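Long-range contact in hypothetical protein aq_1447 (Aquifex aeolicus, PDB 1YVU), which uses short single-stranded DNA guides to bind complementary RNA and cleave it with the help of divalent metal ions: residues I484-F498 against V654-Y667. Numbering follows the deposited sequence.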
# COMPACT_ATOMS: atom_id res chain seq x y z
N ILE A 484 13.12 21.60 14.11
CA ILE A 484 13.85 20.72 13.21
C ILE A 484 15.39 20.84 13.30
O ILE A 484 15.95 21.94 13.25
CB ILE A 484 13.33 20.85 11.74
CG1 ILE A 484 13.49 22.28 11.21
CG2 ILE A 484 11.86 20.39 11.66
CD1 ILE A 484 13.61 22.35 9.69
N PRO A 485 16.09 19.70 13.45
CA PRO A 485 17.55 19.69 13.55
C PRO A 485 18.34 20.23 12.37
O PRO A 485 19.39 20.86 12.52
CB PRO A 485 17.87 18.21 13.80
CG PRO A 485 16.70 17.50 13.18
CD PRO A 485 15.55 18.33 13.55
N TYR A 486 17.78 19.98 11.20
CA TYR A 486 18.40 20.37 9.96
C TYR A 486 17.36 20.42 8.86
O TYR A 486 16.21 19.98 9.06
CB TYR A 486 19.50 19.35 9.59
CG TYR A 486 19.06 17.89 9.61
CD1 TYR A 486 18.37 17.32 8.52
CD2 TYR A 486 19.26 17.09 10.72
CE1 TYR A 486 17.91 16.00 8.55
CE2 TYR A 486 18.79 15.75 10.77
CZ TYR A 486 18.11 15.22 9.68
OH TYR A 486 17.58 13.95 9.73
N LYS A 487 17.78 20.91 7.69
CA LYS A 487 16.94 20.97 6.49
C LYS A 487 17.91 20.84 5.35
O LYS A 487 19.10 21.13 5.52
CB LYS A 487 16.13 22.27 6.36
CG LYS A 487 16.91 23.56 6.13
CD LYS A 487 15.99 24.76 6.07
CE LYS A 487 16.77 26.01 5.74
NZ LYS A 487 15.84 27.13 5.45
N LEU A 488 17.41 20.39 4.21
CA LEU A 488 18.21 20.20 3.00
C LEU A 488 18.77 21.53 2.50
O LEU A 488 18.18 22.59 2.73
CB LEU A 488 17.37 19.53 1.91
CG LEU A 488 16.92 18.09 2.16
CD1 LEU A 488 15.59 17.84 1.50
CD2 LEU A 488 17.99 17.11 1.66
N LYS A 489 19.96 21.46 1.91
CA LYS A 489 20.66 22.62 1.38
C LYS A 489 20.18 22.92 -0.02
O LYS A 489 20.00 24.07 -0.38
CB LYS A 489 22.15 22.33 1.36
CG LYS A 489 23.03 23.35 0.66
CD LYS A 489 24.36 22.73 0.40
CE LYS A 489 25.26 23.66 -0.33
NZ LYS A 489 26.56 23.75 0.41
N GLU A 490 20.02 21.88 -0.82
CA GLU A 490 19.60 22.04 -2.20
C GLU A 490 18.79 20.80 -2.56
O GLU A 490 19.06 19.74 -2.01
CB GLU A 490 20.86 22.12 -3.08
CG GLU A 490 20.65 22.53 -4.55
CD GLU A 490 20.00 23.92 -4.72
OE1 GLU A 490 20.52 24.91 -4.15
OE2 GLU A 490 18.96 24.02 -5.43
N ILE A 491 17.68 20.98 -3.28
CA ILE A 491 16.90 19.84 -3.79
C ILE A 491 17.04 20.08 -5.27
O ILE A 491 16.82 21.20 -5.73
CB ILE A 491 15.40 19.87 -3.44
CG1 ILE A 491 15.18 19.44 -2.00
CG2 ILE A 491 14.60 18.91 -4.36
CD1 ILE A 491 13.74 19.57 -1.51
N GLU A 492 17.36 19.02 -6.01
CA GLU A 492 17.55 19.11 -7.46
C GLU A 492 16.27 19.50 -8.20
O GLU A 492 15.25 18.83 -8.03
CB GLU A 492 18.06 17.76 -8.02
CG GLU A 492 18.50 17.80 -9.51
CD GLU A 492 18.99 16.46 -10.03
OE1 GLU A 492 19.65 15.73 -9.25
OE2 GLU A 492 18.73 16.14 -11.22
N GLY A 493 16.28 20.68 -8.83
CA GLY A 493 15.13 21.02 -9.65
C GLY A 493 14.25 22.24 -9.70
O GLY A 493 13.26 22.16 -10.43
N LYS A 494 14.55 23.33 -9.00
CA LYS A 494 13.69 24.55 -9.04
C LYS A 494 12.16 24.28 -9.10
O LYS A 494 11.53 24.29 -10.16
CB LYS A 494 14.09 25.49 -10.18
CG LYS A 494 15.46 26.09 -10.06
CD LYS A 494 15.85 26.70 -11.38
CE LYS A 494 17.36 26.89 -11.48
NZ LYS A 494 17.83 27.50 -12.79
N VAL A 495 11.65 23.85 -7.96
CA VAL A 495 10.26 23.53 -7.78
C VAL A 495 9.89 24.44 -6.64
O VAL A 495 10.63 24.51 -5.67
CB VAL A 495 10.11 22.08 -7.32
CG1 VAL A 495 8.68 21.81 -6.80
CG2 VAL A 495 10.51 21.12 -8.44
N ASP A 496 8.73 25.07 -6.70
CA ASP A 496 8.33 25.99 -5.64
C ASP A 496 7.62 25.38 -4.41
O ASP A 496 7.62 26.00 -3.34
CB ASP A 496 7.58 27.20 -6.23
CG ASP A 496 8.43 27.97 -7.28
OD1 ASP A 496 9.60 27.62 -7.55
OD2 ASP A 496 7.92 28.94 -7.88
N ALA A 497 7.02 24.18 -4.55
CA ALA A 497 6.34 23.44 -3.43
C ALA A 497 6.05 21.98 -3.75
O ALA A 497 5.69 21.62 -4.88
CB ALA A 497 5.06 24.13 -2.96
N PHE A 498 6.23 21.14 -2.73
CA PHE A 498 6.01 19.69 -2.82
C PHE A 498 4.78 19.36 -2.00
O PHE A 498 4.80 19.46 -0.77
CB PHE A 498 7.22 18.93 -2.27
CG PHE A 498 8.47 19.15 -3.06
CD1 PHE A 498 9.27 20.28 -2.84
CD2 PHE A 498 8.84 18.27 -4.07
CE1 PHE A 498 10.42 20.53 -3.63
CE2 PHE A 498 9.99 18.51 -4.87
CZ PHE A 498 10.77 19.64 -4.65
N VAL A 654 14.67 13.30 -12.35
CA VAL A 654 14.77 14.52 -11.56
C VAL A 654 13.77 14.46 -10.38
O VAL A 654 14.12 14.75 -9.24
CB VAL A 654 14.52 15.79 -12.45
CG1 VAL A 654 14.49 17.07 -11.59
CG2 VAL A 654 15.59 15.92 -13.53
N LEU A 655 12.56 14.00 -10.68
CA LEU A 655 11.51 13.87 -9.70
C LEU A 655 11.81 12.79 -8.70
O LEU A 655 11.37 12.87 -7.54
CB LEU A 655 10.22 13.51 -10.40
CG LEU A 655 9.78 14.50 -11.47
CD1 LEU A 655 8.69 13.87 -12.36
CD2 LEU A 655 9.33 15.81 -10.81
N CYS A 656 12.54 11.77 -9.16
CA CYS A 656 12.95 10.64 -8.33
C CYS A 656 14.00 11.05 -7.32
O CYS A 656 13.93 10.66 -6.17
CB CYS A 656 13.49 9.50 -9.19
SG CYS A 656 12.25 8.58 -10.14
N SER A 657 14.93 11.91 -7.76
CA SER A 657 15.99 12.44 -6.91
C SER A 657 15.40 13.29 -5.77
O SER A 657 15.86 13.22 -4.63
CB SER A 657 16.97 13.27 -7.76
OG SER A 657 17.69 14.23 -7.00
N GLN A 658 14.34 14.03 -6.07
CA GLN A 658 13.66 14.88 -5.08
C GLN A 658 12.90 14.02 -4.06
O GLN A 658 12.71 14.42 -2.94
CB GLN A 658 12.66 15.78 -5.78
CG GLN A 658 13.23 16.55 -6.94
CD GLN A 658 12.20 17.34 -7.71
OE1 GLN A 658 11.04 16.93 -7.88
NE2 GLN A 658 12.62 18.51 -8.18
N ILE A 659 12.46 12.84 -4.49
CA ILE A 659 11.73 11.91 -3.64
C ILE A 659 12.72 11.36 -2.65
O ILE A 659 12.46 11.35 -1.45
CB ILE A 659 11.13 10.81 -4.52
CG1 ILE A 659 9.71 11.19 -4.83
CG2 ILE A 659 11.27 9.36 -3.91
CD1 ILE A 659 9.19 10.46 -5.96
N LEU A 660 13.88 10.95 -3.19
CA LEU A 660 15.00 10.40 -2.45
C LEU A 660 15.55 11.38 -1.45
O LEU A 660 15.87 11.00 -0.33
CB LEU A 660 16.11 10.03 -3.40
CG LEU A 660 15.97 8.71 -4.10
CD1 LEU A 660 17.05 8.57 -5.13
CD2 LEU A 660 16.10 7.63 -3.07
N SER A 661 15.58 12.66 -1.82
CA SER A 661 16.08 13.69 -0.91
C SER A 661 15.09 13.94 0.22
O SER A 661 15.51 14.06 1.35
CB SER A 661 16.38 14.98 -1.66
OG SER A 661 17.48 14.80 -2.54
N LEU A 662 13.80 13.86 -0.09
CA LEU A 662 12.73 14.09 0.88
C LEU A 662 12.54 12.98 1.87
O LEU A 662 11.77 13.14 2.80
CB LEU A 662 11.39 14.35 0.18
CG LEU A 662 11.17 15.69 -0.53
CD1 LEU A 662 9.91 15.67 -1.35
CD2 LEU A 662 11.16 16.85 0.42
N THR A 663 13.22 11.84 1.69
CA THR A 663 13.09 10.73 2.65
C THR A 663 13.79 11.17 3.92
O THR A 663 13.42 10.79 5.01
CB THR A 663 13.83 9.50 2.19
OG1 THR A 663 15.17 9.88 1.81
CG2 THR A 663 13.12 8.84 1.04
N LEU A 664 14.78 12.02 3.72
CA LEU A 664 15.61 12.59 4.77
C LEU A 664 14.89 13.66 5.58
O LEU A 664 15.41 14.15 6.58
CB LEU A 664 16.90 13.18 4.18
CG LEU A 664 17.67 12.41 3.11
CD1 LEU A 664 18.97 13.11 2.92
CD2 LEU A 664 17.88 10.94 3.46
N MSE A 665 13.70 14.03 5.13
CA MSE A 665 12.91 15.01 5.86
C MSE A 665 12.03 14.33 6.86
O MSE A 665 11.14 14.94 7.43
CB MSE A 665 12.12 15.90 4.91
CG MSE A 665 12.99 16.89 4.18
SE MSE A 665 14.41 17.57 5.32
CE MSE A 665 13.57 19.12 5.91
N ASN A 666 12.30 13.04 7.08
CA ASN A 666 11.57 12.23 8.04
C ASN A 666 12.33 12.10 9.35
O ASN A 666 11.88 11.43 10.27
CB ASN A 666 11.27 10.88 7.43
CG ASN A 666 10.20 10.95 6.41
OD1 ASN A 666 9.12 11.46 6.70
ND2 ASN A 666 10.48 10.46 5.20
N TYR A 667 13.52 12.70 9.35
CA TYR A 667 14.44 12.80 10.48
C TYR A 667 14.63 11.54 11.29
O TYR A 667 14.53 11.54 12.51
CB TYR A 667 13.99 13.95 11.39
CG TYR A 667 13.81 15.25 10.68
CD1 TYR A 667 12.54 15.65 10.22
CD2 TYR A 667 14.88 16.10 10.45
CE1 TYR A 667 12.34 16.88 9.56
CE2 TYR A 667 14.71 17.34 9.78
CZ TYR A 667 13.44 17.71 9.35
OH TYR A 667 13.22 18.95 8.79
O HOH W 1 17.05 12.06 7.80
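Gln658 reaches from helix 652-661 to the backbone of Glu492, its NE2 donating to Glu492 O at 2.7 Å. The bond is nearly straight (161°) and lies both in the carbonyl plane and close to the amide plane, which fixes the rotation of the amide. That amide meets the Phe498 ring at its edge, the two planes nearly perpendicular, with Phe498 CE2 3.6 Å from Gln658 OE1, while Val495 CG2 packs against NE2. A weak bond joins Ser657 OG to Glu492 OE1, at the end of an extended glutamate chain.

Apolar packing follows: Leu662 CD1 lies 3.9 Å from Phe498 CD2, and Leu488 CD1 sits 3.9 Å from Met665 CG, a selenomethionine whose chain, bent at chi2 (-37°) and chi3, brings CE to 3.9 Å from Lys487 CA.

Past the helix, Tyr667 CD2 lies over the rim of one face of the Tyr486 ring, 3.4 Å from Tyr486 CZ, and the two rings meet obliquely with their planes at 51°. Pro485 CG and Ile484 CG2 also pack against the Tyr667 ring. Tyr486 OH, bonded to Glu475, takes a proton from a water that also donates to Leu664 O.

Here a helix of the RNase H fold in the PIWI domain packs against the start of central strand 497-505 and the segment leading into it.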